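Local coordinates for malonyl CoA-acyl carrier protein transacylase (Burkholderia pseudomallei, PDB 3G87) that probably catalyses the transfer of the malonyl group from malonyl-CoA to the thiol of the holo acyl carrier protein, at residues Phe9-Gln14 with Thr272-Gly277; Leu40-Arg45 with Thr62-Tyr67; Leu66-Ala71 with Phe105-Gly110; Leu93-Ala98 with Glu239-Gln244. One frame throughout, in Å; residues are numbered along the deposited sequence.

Contact 1: residues Phe9-Gln14 with Thr272-Gly277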
loop_
_atom_site.group_PDB
_atom_site.type_symbol
_atom_site.label_atom_id
_atom_site.label_comp_id
_atom_site.label_asym_id
_atom_site.label_seq_id
_atom_site.Cartn_x
_atom_site.Cartn_y
_atom_site.Cartn_z
ATOM N N PHE A 9 3.367 13.370 -2.569
ATOM C CA PHE A 9 2.466 12.545 -3.337
ATOM C C PHE A 9 2.387 11.158 -2.692
ATOM O O PHE A 9 3.362 10.568 -2.361
ATOM C CB PHE A 9 2.864 12.430 -4.822
ATOM C CG PHE A 9 2.678 13.681 -5.665
ATOM C CD1 PHE A 9 2.319 14.881 -5.147
ATOM C CD2 PHE A 9 2.874 13.623 -7.004
ATOM C CE1 PHE A 9 2.171 15.973 -5.929
ATOM C CE2 PHE A 9 2.705 14.713 -7.793
ATOM C CZ PHE A 9 2.359 15.907 -7.227
ATOM N N MET A 10 1.174 10.700 -2.496
ATOM C CA MET A 10 0.847 9.464 -1.846
ATOM C C MET A 10 -0.140 8.596 -2.613
ATOM O O MET A 10 -1.042 9.078 -3.187
ATOM C CB MET A 10 0.464 9.687 -0.374
ATOM C CG MET A 10 -0.827 10.361 -0.048
ATOM S SD MET A 10 -0.970 10.738 1.644
ATOM C CE MET A 10 -2.591 11.283 1.707
ATOM N N PHE A 11 0.106 7.309 -2.640
ATOM C CA PHE A 11 -0.620 6.343 -3.451
ATOM C C PHE A 11 -1.264 5.238 -2.636
ATOM O O PHE A 11 -0.626 4.628 -1.882
ATOM C CB PHE A 11 0.296 5.772 -4.516
ATOM C CG PHE A 11 1.028 6.807 -5.288
ATOM C CD1 PHE A 11 0.516 7.310 -6.449
ATOM C CD2 PHE A 11 2.225 7.299 -4.833
ATOM C CE1 PHE A 11 1.165 8.240 -7.121
ATOM C CE2 PHE A 11 2.862 8.250 -5.496
ATOM C CZ PHE A 11 2.349 8.704 -6.658
ATOM N N PRO A 12 -2.555 5.037 -2.817
ATOM C CA PRO A 12 -3.300 4.055 -2.065
ATOM C C PRO A 12 -3.015 2.604 -2.457
ATOM O O PRO A 12 -2.519 2.327 -3.480
ATOM C CB PRO A 12 -4.730 4.453 -2.355
ATOM C CG PRO A 12 -4.716 5.073 -3.567
ATOM C CD PRO A 12 -3.437 5.732 -3.745
ATOM N N GLY A 13 -3.317 1.722 -1.545
ATOM C CA GLY A 13 -3.262 0.298 -1.704
ATOM C C GLY A 13 -4.567 -0.460 -1.604
ATOM O O GLY A 13 -5.620 0.059 -1.744
ATOM N N GLN A 14 -4.432 -1.737 -1.331
ATOM C CA GLN A 14 -5.536 -2.684 -1.256
ATOM C C GLN A 14 -6.650 -2.234 -0.328
ATOM O O GLN A 14 -6.418 -1.820 0.769
ATOM C CB GLN A 14 -5.056 -4.071 -0.838
ATOM C CG GLN A 14 -6.109 -4.811 -0.137
ATOM C CD GLN A 14 -5.656 -5.893 0.747
ATOM O OE1 GLN A 14 -5.143 -6.897 0.293
ATOM N NE2 GLN A 14 -5.905 -5.745 2.039
ATOM N N THR A 272 -0.864 14.816 -1.118
ATOM C CA THR A 272 -1.774 14.723 -2.218
ATOM C C THR A 272 -1.958 13.245 -2.549
ATOM O O THR A 272 -0.999 12.606 -2.978
ATOM C CB THR A 272 -1.217 15.441 -3.411
ATOM O OG1 THR A 272 -0.815 16.782 -3.038
ATOM C CG2 THR A 272 -2.283 15.444 -4.580
ATOM N N GLU A 273 -3.179 12.733 -2.365
ATOM C CA GLU A 273 -3.472 11.358 -2.657
ATOM C C GLU A 273 -3.708 11.205 -4.120
ATOM O O GLU A 273 -4.637 11.849 -4.695
ATOM C CB GLU A 273 -4.707 10.861 -1.896
ATOM C CG GLU A 273 -4.984 9.356 -2.015
ATOM C CD GLU A 273 -5.909 8.854 -0.900
ATOM O OE1 GLU A 273 -6.490 9.712 -0.185
ATOM O OE2 GLU A 273 -6.067 7.622 -0.702
ATOM N N LEU A 274 -2.878 10.357 -4.742
ATOM C CA LEU A 274 -3.033 10.126 -6.170
ATOM C C LEU A 274 -3.534 8.695 -6.501
ATOM O O LEU A 274 -2.778 7.728 -6.502
ATOM C CB LEU A 274 -1.733 10.485 -6.873
ATOM C CG LEU A 274 -1.519 12.001 -6.749
ATOM C CD1 LEU A 274 -0.126 12.442 -7.212
ATOM C CD2 LEU A 274 -2.573 12.780 -7.549
ATOM N N GLY A 275 -4.813 8.575 -6.778
ATOM C CA GLY A 275 -5.399 7.278 -7.082
ATOM C C GLY A 275 -6.858 7.302 -6.715
ATOM O O GLY A 275 -7.359 8.365 -6.336
ATOM N N HIS A 276 -7.550 6.170 -6.796
ATOM C CA HIS A 276 -9.006 6.207 -6.572
ATOM C C HIS A 276 -9.287 6.291 -5.072
ATOM O O HIS A 276 -8.639 5.614 -4.271
ATOM C CB HIS A 276 -9.725 4.972 -7.200
ATOM C CG HIS A 276 -11.192 4.866 -6.865
ATOM N ND1 HIS A 276 -12.180 5.583 -7.532
ATOM C CD2 HIS A 276 -11.843 4.131 -5.923
ATOM C CE1 HIS A 276 -13.363 5.285 -7.021
ATOM N NE2 HIS A 276 -13.192 4.407 -6.048
ATOM N N GLY A 277 -10.247 7.125 -4.696
ATOM C CA GLY A 277 -10.734 7.205 -3.307
ATOM C C GLY A 277 -9.955 8.191 -2.455
ATOM O O GLY A 277 -9.010 8.834 -2.938
#
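With chi1 of -71° in Phe9 and -67° in Leu274, both residues turn CG beside their own backbone N and away from the carbonyl carbon, which brings the two side chains together. Leu274 CD1 lies over one face of the Phe9 ring, 3.6 Å from its centroid but shifted toward the rim, a CH-pi contact; the approach to Phe9 CD2, at 3.2 Å from Leu274 CD1, is tight. From the next aromatic along, Phe11 CE1 rests 3.7 Å from Leu274 CB. Two backbone bonds set the register of the strands. Met10 N donates to Thr272 O at 2.9 Å, and Leu274 N returns a bond to Met10 O at 2.7 Å, almost straight at 173°. This is the parallel ladder of strands 6-11 and 269-273 in the sheet of the acyltransferase alpha/beta domain; strand 6-11 is bonded on its other edge to strand 87-90. Met10 and Glu273 occupy the face turned away from Phe9 and Thr272. There the extended Met10 chain ends with CE 4.2 Å from Glu273 CB, while the Glu273 carboxylate is held by Leu280 N and Thr281 OG1. Beyond the paired strands Pro12 turns toward the 272-277 segment, its CD 3.5 Å from Leu274 O and its CB near Glu273 OE2. Pro12-Gly13-Gln14 then leads out of the strand in the Gly-Gln-Gly-Ser-Gln sequence of malonyl transacylases, where in relatives the first glutamine contributes its backbone N-H to the oxyanion hole.

Contact 2: residues Leu40-Arg45 with Thr62-Tyr67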
loop_
_atom_site.group_PDB
_atom_site.type_symbol
_atom_site.label_atom_id
_atom_site.label_comp_id
_atom_site.label_asym_id
_atom_site.label_seq_id
_atom_site.Cartn_x
_atom_site.Cartn_y
_atom_site.Cartn_z
ATOM N N LEU A 40 -0.104 -7.794 -19.037
ATOM C CA LEU A 40 -1.028 -8.499 -18.194
ATOM C C LEU A 40 -1.783 -9.601 -18.935
ATOM O O LEU A 40 -2.129 -10.632 -18.324
ATOM C CB LEU A 40 -2.027 -7.486 -17.650
ATOM C CG LEU A 40 -1.523 -6.576 -16.533
ATOM C CD1 LEU A 40 -2.552 -5.514 -16.347
ATOM C CD2 LEU A 40 -1.314 -7.278 -15.190
ATOM N N GLY A 41 -2.013 -9.408 -20.237
ATOM C CA GLY A 41 -2.723 -10.400 -21.026
ATOM C C GLY A 41 -4.234 -10.294 -20.852
ATOM O O GLY A 41 -4.956 -11.222 -21.176
ATOM N N TYR A 42 -4.728 -9.150 -20.366
ATOM C CA TYR A 42 -6.172 -8.881 -20.336
ATOM C C TYR A 42 -6.397 -7.382 -20.336
ATOM O O TYR A 42 -5.434 -6.608 -20.206
ATOM C CB TYR A 42 -6.822 -9.544 -19.115
ATOM C CG TYR A 42 -6.236 -9.162 -17.783
ATOM C CD1 TYR A 42 -6.511 -7.897 -17.220
ATOM C CD2 TYR A 42 -5.449 -10.056 -17.069
ATOM C CE1 TYR A 42 -6.003 -7.516 -16.009
ATOM C CE2 TYR A 42 -4.935 -9.702 -15.850
ATOM C CZ TYR A 42 -5.219 -8.409 -15.312
ATOM O OH TYR A 42 -4.731 -8.020 -14.086
ATOM N N SER A 43 -7.641 -6.940 -20.484
ATOM C CA SER A 43 -7.889 -5.508 -20.562
ATOM C C SER A 43 -7.906 -4.900 -19.170
ATOM O O SER A 43 -8.717 -5.279 -18.347
ATOM C CB SER A 43 -9.218 -5.206 -21.254
ATOM O OG SER A 43 -9.409 -3.779 -21.373
ATOM N N ILE A 44 -7.002 -3.967 -18.912
ATOM C CA ILE A 44 -6.942 -3.318 -17.634
ATOM C C ILE A 44 -8.168 -2.406 -17.457
ATOM O O ILE A 44 -8.677 -2.208 -16.341
ATOM C CB ILE A 44 -5.560 -2.577 -17.478
ATOM C CG1 ILE A 44 -5.374 -2.014 -16.069
ATOM C CG2 ILE A 44 -5.416 -1.423 -18.427
ATOM C CD1 ILE A 44 -5.428 -3.037 -14.919
ATOM N N ARG A 45 -8.658 -1.860 -18.579
ATOM C CA ARG A 45 -9.753 -0.885 -18.517
ATOM C C ARG A 45 -11.041 -1.606 -18.172
ATOM O O ARG A 45 -11.836 -1.102 -17.393
ATOM C CB ARG A 45 -9.919 -0.106 -19.846
ATOM C CG ARG A 45 -11.028 0.966 -19.739
ATOM C CD ARG A 45 -11.486 1.461 -21.114
ATOM N NE ARG A 45 -12.423 2.560 -20.962
ATOM C CZ ARG A 45 -13.711 2.443 -20.720
ATOM N NH1 ARG A 45 -14.270 1.242 -20.662
ATOM N NH2 ARG A 45 -14.440 3.561 -20.554
ATOM N N THR A 62 -6.585 -7.011 -8.039
ATOM C CA THR A 62 -6.569 -5.771 -7.298
ATOM C C THR A 62 -5.306 -4.936 -7.466
ATOM O O THR A 62 -5.362 -3.754 -7.597
ATOM C CB THR A 62 -6.707 -6.038 -5.813
ATOM O OG1 THR A 62 -7.756 -6.938 -5.583
ATOM C CG2 THR A 62 -7.019 -4.786 -5.117
ATOM N N GLN A 63 -4.180 -5.614 -7.437
ATOM C CA GLN A 63 -2.876 -5.003 -7.395
ATOM C C GLN A 63 -2.455 -4.315 -8.693
ATOM O O GLN A 63 -2.072 -3.182 -8.649
ATOM C CB GLN A 63 -1.849 -5.983 -6.861
ATOM C CG GLN A 63 -1.804 -6.115 -5.346
ATOM C CD GLN A 63 -0.617 -6.855 -4.844
ATOM O OE1 GLN A 63 -0.746 -7.807 -4.134
ATOM N NE2 GLN A 63 0.542 -6.440 -5.237
ATOM N N PRO A 64 -2.594 -4.993 -9.827
ATOM C CA PRO A 64 -2.394 -4.341 -11.101
ATOM C C PRO A 64 -3.379 -3.242 -11.345
ATOM O O PRO A 64 -2.971 -2.286 -11.887
ATOM C CB PRO A 64 -2.594 -5.462 -12.090
ATOM C CG PRO A 64 -2.310 -6.603 -11.392
ATOM C CD PRO A 64 -2.738 -6.428 -10.044
ATOM N N ALA A 65 -4.617 -3.405 -10.915
ATOM C CA ALA A 65 -5.657 -2.364 -10.999
ATOM C C ALA A 65 -5.271 -1.098 -10.271
ATOM O O ALA A 65 -5.316 -0.012 -10.835
ATOM C CB ALA A 65 -6.971 -2.881 -10.454
ATOM N N LEU A 66 -4.903 -1.232 -9.008
ATOM C CA LEU A 66 -4.416 -0.102 -8.223
ATOM C C LEU A 66 -3.241 0.602 -8.867
ATOM O O LEU A 66 -3.272 1.823 -9.053
ATOM C CB LEU A 66 -4.035 -0.573 -6.822
ATOM C CG LEU A 66 -5.247 -1.003 -5.986
ATOM C CD1 LEU A 66 -4.748 -1.697 -4.704
ATOM C CD2 LEU A 66 -6.198 0.176 -5.670
ATOM N N TYR A 67 -2.230 -0.173 -9.235
ATOM C CA TYR A 67 -1.003 0.369 -9.780
ATOM C C TYR A 67 -1.264 1.230 -10.999
ATOM O O TYR A 67 -0.727 2.339 -11.102
ATOM C CB TYR A 67 -0.006 -0.763 -10.138
ATOM C CG TYR A 67 1.277 -0.281 -10.839
ATOM C CD1 TYR A 67 2.382 0.185 -10.093
ATOM C CD2 TYR A 67 1.379 -0.287 -12.230
ATOM C CE1 TYR A 67 3.553 0.623 -10.718
ATOM C CE2 TYR A 67 2.540 0.197 -12.888
ATOM C CZ TYR A 67 3.632 0.609 -12.126
ATOM O OH TYR A 67 4.780 1.055 -12.755
#
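The pyrrolidine ring of Pro64 packs against Leu40 and Tyr42. Its CB meets two groups at once, Leu40 CD2 at 3.8 Å and Tyr42 OH at 3.9 Å. One atom further on, Pro64 CG has the same two neighbours in reversed order, with Tyr42 OH at 3.9 Å and Leu40 CD2 at 4.0 Å, after which CD closes the ring back onto the backbone N. That N carries no hydrogen to give to the preceding turn, and helix 59-81 is kinked at this point. The phenol reaches the proline because Tyr42 CG stands between the backbone N and the carbonyl carbon (chi1 56°), a setting that also lays the ring against Leu40, whose CB is 4.0 Å above the ring plane and over its centre. The long directions of Tyr42 and Pro64 run at about a right angle. No hydrogen bond crosses between the two segments, which meet through van der Waals contact. Gly41, with positive phi, ends helix 30-40, and Ser43 serves as N-cap of helix 44-50, its OG making a weak bond to Ala46 N; the contact is thus made by a tight interhelical turn of the acyltransferase domain lying against a long helix that flanks its parallel sheet. Ile44 N is further tied to Asp37 OD1. From the first turn of the new helix Ile44 extends CG1 anti to its backbone N (chi1 -173°), carrying CD1 to 4.0 Å from both Pro64 O and Ala65 CA. Ile44 also touches Phe26 of helix 25-28.

Contact 3: residues Leu66-Ala71 with Phe105-Gly110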
loop_
_atom_site.group_PDB
_atom_site.type_symbol
_atom_site.label_atom_id
_atom_site.label_comp_id
_atom_site.label_asym_id
_atom_site.label_seq_id
_atom_site.Cartn_x
_atom_site.Cartn_y
_atom_site.Cartn_z
ATOM N N LEU A 66 -4.903 -1.232 -9.008
ATOM C CA LEU A 66 -4.416 -0.102 -8.223
ATOM C C LEU A 66 -3.241 0.602 -8.867
ATOM O O LEU A 66 -3.272 1.823 -9.053
ATOM C CB LEU A 66 -4.035 -0.573 -6.822
ATOM C CG LEU A 66 -5.247 -1.003 -5.986
ATOM C CD1 LEU A 66 -4.748 -1.697 -4.704
ATOM C CD2 LEU A 66 -6.198 0.176 -5.670
ATOM N N TYR A 67 -2.230 -0.173 -9.235
ATOM C CA TYR A 67 -1.003 0.369 -9.780
ATOM C C TYR A 67 -1.264 1.230 -10.999
ATOM O O TYR A 67 -0.727 2.339 -11.102
ATOM C CB TYR A 67 -0.006 -0.763 -10.138
ATOM C CG TYR A 67 1.277 -0.281 -10.839
ATOM C CD1 TYR A 67 2.382 0.185 -10.093
ATOM C CD2 TYR A 67 1.379 -0.287 -12.230
ATOM C CE1 TYR A 67 3.553 0.623 -10.718
ATOM C CE2 TYR A 67 2.540 0.197 -12.888
ATOM C CZ TYR A 67 3.632 0.609 -12.126
ATOM O OH TYR A 67 4.780 1.055 -12.755
ATOM N N VAL A 68 -2.059 0.717 -11.930
ATOM C CA VAL A 68 -2.260 1.425 -13.199
ATOM C C VAL A 68 -3.125 2.662 -12.959
ATOM O O VAL A 68 -2.844 3.757 -13.469
ATOM C CB VAL A 68 -2.891 0.506 -14.266
ATOM C CG1 VAL A 68 -3.102 1.269 -15.544
ATOM C CG2 VAL A 68 -1.988 -0.708 -14.517
ATOM N N VAL A 69 -4.167 2.504 -12.145
ATOM C CA VAL A 69 -4.970 3.657 -11.798
ATOM C C VAL A 69 -4.164 4.697 -11.018
ATOM O O VAL A 69 -4.204 5.921 -11.354
ATOM C CB VAL A 69 -6.300 3.266 -11.174
ATOM C CG1 VAL A 69 -7.061 4.505 -10.693
ATOM C CG2 VAL A 69 -7.167 2.448 -12.261
ATOM N N ASN A 70 -3.395 4.259 -10.031
ATOM C CA ASN A 70 -2.571 5.216 -9.324
ATOM C C ASN A 70 -1.644 5.926 -10.315
ATOM O O ASN A 70 -1.506 7.141 -10.276
ATOM C CB ASN A 70 -1.722 4.517 -8.255
ATOM C CG ASN A 70 -2.527 4.036 -7.086
ATOM O OD1 ASN A 70 -3.756 4.255 -6.987
ATOM N ND2 ASN A 70 -1.843 3.356 -6.164
ATOM N N ALA A 71 -0.964 5.180 -11.173
ATOM C CA ALA A 71 -0.056 5.788 -12.153
ATOM C C ALA A 71 -0.717 6.807 -13.076
ATOM O O ALA A 71 -0.191 7.883 -13.310
ATOM C CB ALA A 71 0.578 4.694 -13.005
ATOM N N PHE A 105 12.021 2.915 -11.872
ATOM C CA PHE A 105 11.754 2.023 -13.010
ATOM C C PHE A 105 10.767 2.712 -13.909
ATOM O O PHE A 105 10.180 3.732 -13.535
ATOM C CB PHE A 105 11.262 0.580 -12.618
ATOM C CG PHE A 105 10.340 0.526 -11.415
ATOM C CD1 PHE A 105 9.055 1.038 -11.477
ATOM C CD2 PHE A 105 10.800 -0.011 -10.201
ATOM C CE1 PHE A 105 8.207 1.039 -10.339
ATOM C CE2 PHE A 105 9.987 -0.030 -9.047
ATOM C CZ PHE A 105 8.658 0.478 -9.137
ATOM N N ASP A 106 10.532 2.190 -15.069
ATOM C CA ASP A 106 9.488 2.743 -15.888
ATOM C C ASP A 106 8.133 2.111 -15.631
ATOM O O ASP A 106 8.024 1.244 -14.849
ATOM C CB ASP A 106 9.863 2.757 -17.358
ATOM C CG ASP A 106 10.059 1.420 -17.946
ATOM O OD1 ASP A 106 9.644 0.432 -17.460
ATOM O OD2 ASP A 106 10.624 1.366 -18.974
ATOM N N PHE A 107 7.121 2.577 -16.322
ATOM C CA PHE A 107 5.753 2.153 -16.109
ATOM C C PHE A 107 5.558 0.660 -16.301
ATOM O O PHE A 107 5.011 0.024 -15.485
ATOM C CB PHE A 107 4.799 2.967 -16.956
ATOM C CG PHE A 107 3.408 2.463 -16.969
ATOM C CD1 PHE A 107 2.589 2.615 -15.892
ATOM C CD2 PHE A 107 2.906 1.840 -18.070
ATOM C CE1 PHE A 107 1.337 2.161 -15.929
ATOM C CE2 PHE A 107 1.653 1.396 -18.085
ATOM C CZ PHE A 107 0.871 1.554 -17.013
ATOM N N GLU A 108 6.058 0.125 -17.383
ATOM C CA GLU A 108 5.963 -1.275 -17.673
ATOM C C GLU A 108 6.703 -2.140 -16.690
ATOM O O GLU A 108 6.270 -3.187 -16.363
ATOM C CB GLU A 108 6.488 -1.583 -19.072
ATOM C CG GLU A 108 5.590 -1.262 -20.177
ATOM C CD GLU A 108 6.329 -1.056 -21.503
ATOM O OE1 GLU A 108 7.467 -0.616 -21.491
ATOM O OE2 GLU A 108 5.771 -1.346 -22.547
ATOM N N THR A 109 7.833 -1.673 -16.226
ATOM C CA THR A 109 8.642 -2.473 -15.374
ATOM C C THR A 109 7.982 -2.595 -14.012
ATOM O O THR A 109 8.011 -3.621 -13.443
ATOM C CB THR A 109 10.073 -1.946 -15.280
ATOM O OG1 THR A 109 10.688 -1.992 -16.538
ATOM C CG2 THR A 109 10.877 -2.768 -14.380
ATOM N N GLY A 110 7.359 -1.545 -13.525
ATOM C CA GLY A 110 6.640 -1.587 -12.255
ATOM C C GLY A 110 5.451 -2.522 -12.348
ATOM O O GLY A 110 5.205 -3.324 -11.426
#
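Tyr67 projects from helix 59-81 like a peg, and its hydroxyl enters the hollow at Gly110, where no side chain stands in the way: OH is 3.3 Å from Gly110 CA. There Tyr67 OH donates to Phe107 O at 2.9 Å, approaching to one side of the carbonyl at a C=O...O angle of 120° and tilted somewhat out of its plane. Phe107 supplies the answering bump. Its ring settles into the shallow recess between Tyr67, Val68 and Ala71, with Phe107 CE1 3.8 Å from Tyr67 CE2 and 3.9 Å from Ala71 CB, while Val68 CG1 comes up to the ring edge at CZ. The two aromatic planes are nearly parallel, 20° apart, but slid so far that they barely overlap. Leu32 and Gln35 of helix 30-40 also touch the phenylalanine. Outside this buried seam, Asp106 OD1 accepts from both Thr109 N (3.0 Å) and Thr109 OG1 (2.8 Å), the latter from above the carboxylate plane. The whole is a helix start with an aspartate N-cap, packed through its first turn onto a neighbouring helix of the alpha/beta acyltransferase domain.

Contact 4: residues Leu93-Ala98 with Glu239-Gln244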
loop_
_atom_site.group_PDB
_atom_site.type_symbol
_atom_site.label_atom_id
_atom_site.label_comp_id
_atom_site.label_asym_id
_atom_site.label_seq_id
_atom_site.Cartn_x
_atom_site.Cartn_y
_atom_site.Cartn_z
ATOM N N LEU A 93 1.047 -1.899 -1.913
ATOM C CA LEU A 93 1.012 -1.726 -3.340
ATOM C C LEU A 93 1.427 -0.339 -3.801
ATOM O O LEU A 93 2.226 -0.221 -4.633
ATOM C CB LEU A 93 -0.319 -2.120 -3.965
ATOM C CG LEU A 93 -0.476 -2.066 -5.481
ATOM C CD1 LEU A 93 -0.640 -0.730 -6.093
ATOM C CD2 LEU A 93 0.508 -2.875 -6.222
ATOM N N GLY A 94 0.846 0.686 -3.230
ATOM C CA GLY A 94 1.190 2.049 -3.503
ATOM C C GLY A 94 2.625 2.465 -3.466
ATOM O O GLY A 94 2.964 3.412 -4.022
ATOM N N GLU A 95 3.458 1.704 -2.827
ATOM C CA GLU A 95 4.868 1.946 -2.810
ATOM C C GLU A 95 5.499 1.799 -4.203
ATOM O O GLU A 95 6.391 2.495 -4.551
ATOM C CB GLU A 95 5.519 1.079 -1.740
ATOM C CG GLU A 95 6.972 1.164 -1.585
ATOM C CD GLU A 95 7.456 0.813 -0.212
ATOM O OE1 GLU A 95 8.239 -0.084 -0.055
ATOM O OE2 GLU A 95 7.088 1.446 0.717
ATOM N N PHE A 96 4.953 0.902 -4.990
ATOM C CA PHE A 96 5.333 0.745 -6.344
ATOM C C PHE A 96 5.106 1.958 -7.182
ATOM O O PHE A 96 5.922 2.277 -7.940
ATOM C CB PHE A 96 4.670 -0.458 -6.942
ATOM C CG PHE A 96 5.266 -1.711 -6.505
ATOM C CD1 PHE A 96 6.307 -2.262 -7.170
ATOM C CD2 PHE A 96 4.814 -2.332 -5.389
ATOM C CE1 PHE A 96 6.844 -3.377 -6.727
ATOM C CE2 PHE A 96 5.354 -3.436 -4.982
ATOM C CZ PHE A 96 6.371 -3.970 -5.639
ATOM N N ASN A 97 4.003 2.649 -6.992
ATOM C CA ASN A 97 3.788 3.940 -7.642
ATOM C C ASN A 97 4.674 5.079 -7.127
ATOM O O ASN A 97 4.943 6.002 -7.894
ATOM C CB ASN A 97 2.344 4.368 -7.520
ATOM C CG ASN A 97 1.425 3.435 -8.214
ATOM O OD1 ASN A 97 0.767 2.592 -7.563
ATOM N ND2 ASN A 97 1.332 3.578 -9.548
ATOM N N ALA A 98 5.050 5.061 -5.847
ATOM C CA ALA A 98 6.066 6.012 -5.270
ATOM C C ALA A 98 7.418 5.812 -5.948
ATOM O O ALA A 98 8.056 6.776 -6.366
ATOM C CB ALA A 98 6.230 5.797 -3.735
ATOM N N GLU A 239 16.237 -4.377 -2.057
ATOM C CA GLU A 239 16.179 -4.853 -0.695
ATOM C C GLU A 239 14.894 -4.380 0.012
ATOM O O GLU A 239 14.147 -5.177 0.541
ATOM C CB GLU A 239 17.432 -4.432 0.062
ATOM C CG GLU A 239 17.558 -4.982 1.446
ATOM C CD GLU A 239 18.583 -4.257 2.313
ATOM O OE1 GLU A 239 18.216 -3.528 3.259
ATOM O OE2 GLU A 239 19.769 -4.427 2.051
ATOM N N GLY A 240 14.620 -3.086 -0.026
ATOM C CA GLY A 240 13.493 -2.516 0.671
ATOM C C GLY A 240 12.198 -3.008 0.162
ATOM O O GLY A 240 11.256 -3.208 0.872
ATOM N N LEU A 241 12.185 -3.248 -1.119
ATOM C CA LEU A 241 10.995 -3.595 -1.813
ATOM C C LEU A 241 10.602 -4.975 -1.445
ATOM O O LEU A 241 9.473 -5.259 -1.277
ATOM C CB LEU A 241 11.247 -3.471 -3.296
ATOM C CG LEU A 241 10.003 -3.367 -4.140
ATOM C CD1 LEU A 241 8.976 -2.553 -3.457
ATOM C CD2 LEU A 241 10.219 -2.949 -5.526
ATOM N N ALA A 242 11.584 -5.843 -1.326
ATOM C CA ALA A 242 11.338 -7.242 -1.051
ATOM C C ALA A 242 10.975 -7.445 0.397
ATOM O O ALA A 242 10.042 -8.093 0.717
ATOM C CB ALA A 242 12.477 -8.003 -1.370
ATOM N N GLN A 243 11.729 -6.889 1.292
ATOM C CA GLN A 243 11.416 -7.001 2.681
ATOM C C GLN A 243 10.008 -6.511 3.028
ATOM O O GLN A 243 9.401 -6.991 3.928
ATOM C CB GLN A 243 12.504 -6.302 3.463
ATOM C CG GLN A 243 12.984 -7.063 4.648
ATOM C CD GLN A 243 13.595 -8.405 4.364
ATOM O OE1 GLN A 243 14.387 -8.577 3.445
ATOM N NE2 GLN A 243 13.271 -9.360 5.195
ATOM N N GLN A 244 9.509 -5.579 2.248
ATOM C CA GLN A 244 8.187 -4.991 2.419
ATOM C C GLN A 244 7.058 -6.012 2.627
ATOM O O GLN A 244 6.235 -5.846 3.457
ATOM C CB GLN A 244 7.908 -4.076 1.217
ATOM C CG GLN A 244 6.908 -3.013 1.396
ATOM C CD GLN A 244 5.808 -3.078 0.376
ATOM O OE1 GLN A 244 5.306 -4.103 0.101
ATOM N NE2 GLN A 244 5.456 -1.987 -0.172
HETATM O O HOH W 1 9.851 -0.865 2.011
#
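Helices 94-98 and 239-243 run almost antiparallel, at 168°, with their axes 11.6 Å apart and Glu95 and Leu241 nearest each other along the backbone. Side chains fill the separation in two layers. In the apolar one, Leu241 crosses the end of the Phe96 ring at about a right angle: CD1 sits over one face, 4.1 Å from the ring centroid in a CH-pi contact, and CD2 comes within 3.6 Å of Phe96 CE1. Phe207 of helix 201-211 touches both residues. In the polar layer Glu95 reaches out extended, with CG anti to the backbone N (chi1 179°), and Gln244 comes to meet it from the opposite direction, bent at its second torsion. Their flat ends are turned 59° from each other; Gln244 NE2 is hydrogen-bonded to Ser92 O and lies 3.4 Å from Glu95 OE1. A water bridges the helices, donating to Glu95 OE1 at 2.7 Å and to Gly240 O at 3.0 Å. Tyr232 OH is a further partner of OE1, and Asn226 N binds OE2. Leu93 and Gly94 belong to a Gly-His-Ser-Leu-Gly sequence consistent with a nucleophile elbow, in which Ser92 is probably the acylated serine, as in related transacylases; Gln244 O also makes a weak bond to His196 ND1. The water and Asn226 N donate to the two oxygens of the buried Glu95, which is consistent with an ionised carboxylate, and Gln244 engages the backbone of the elbow through its side-chain amide and, weakly, His196 through its backbone O.

Overall arrangement
Contact 1 opens in the first strand and closes only at 272-277, so the other three are nested within its loop. Contact 2 closes a short loop onto helix 59-81, and contact 3 begins on that same helix, sharing Leu66 and Tyr67 with contact 2. Before contact 3 closes at 105-110, the chain has passed 93-98, where contact 4 opens; contacts 3 and 4 therefore cross, and contact 4 closes far along at 239-244. Asn70 joins three of them, with probable hydrogen bonds from ND2 to Pro12 O and Asn97 OD1. Together they tie the central parallel sheet to helices 59-81, 94-101, 107-123 and 237-243, and the turn between helices 30-40 and 44-50 to helix 59-81.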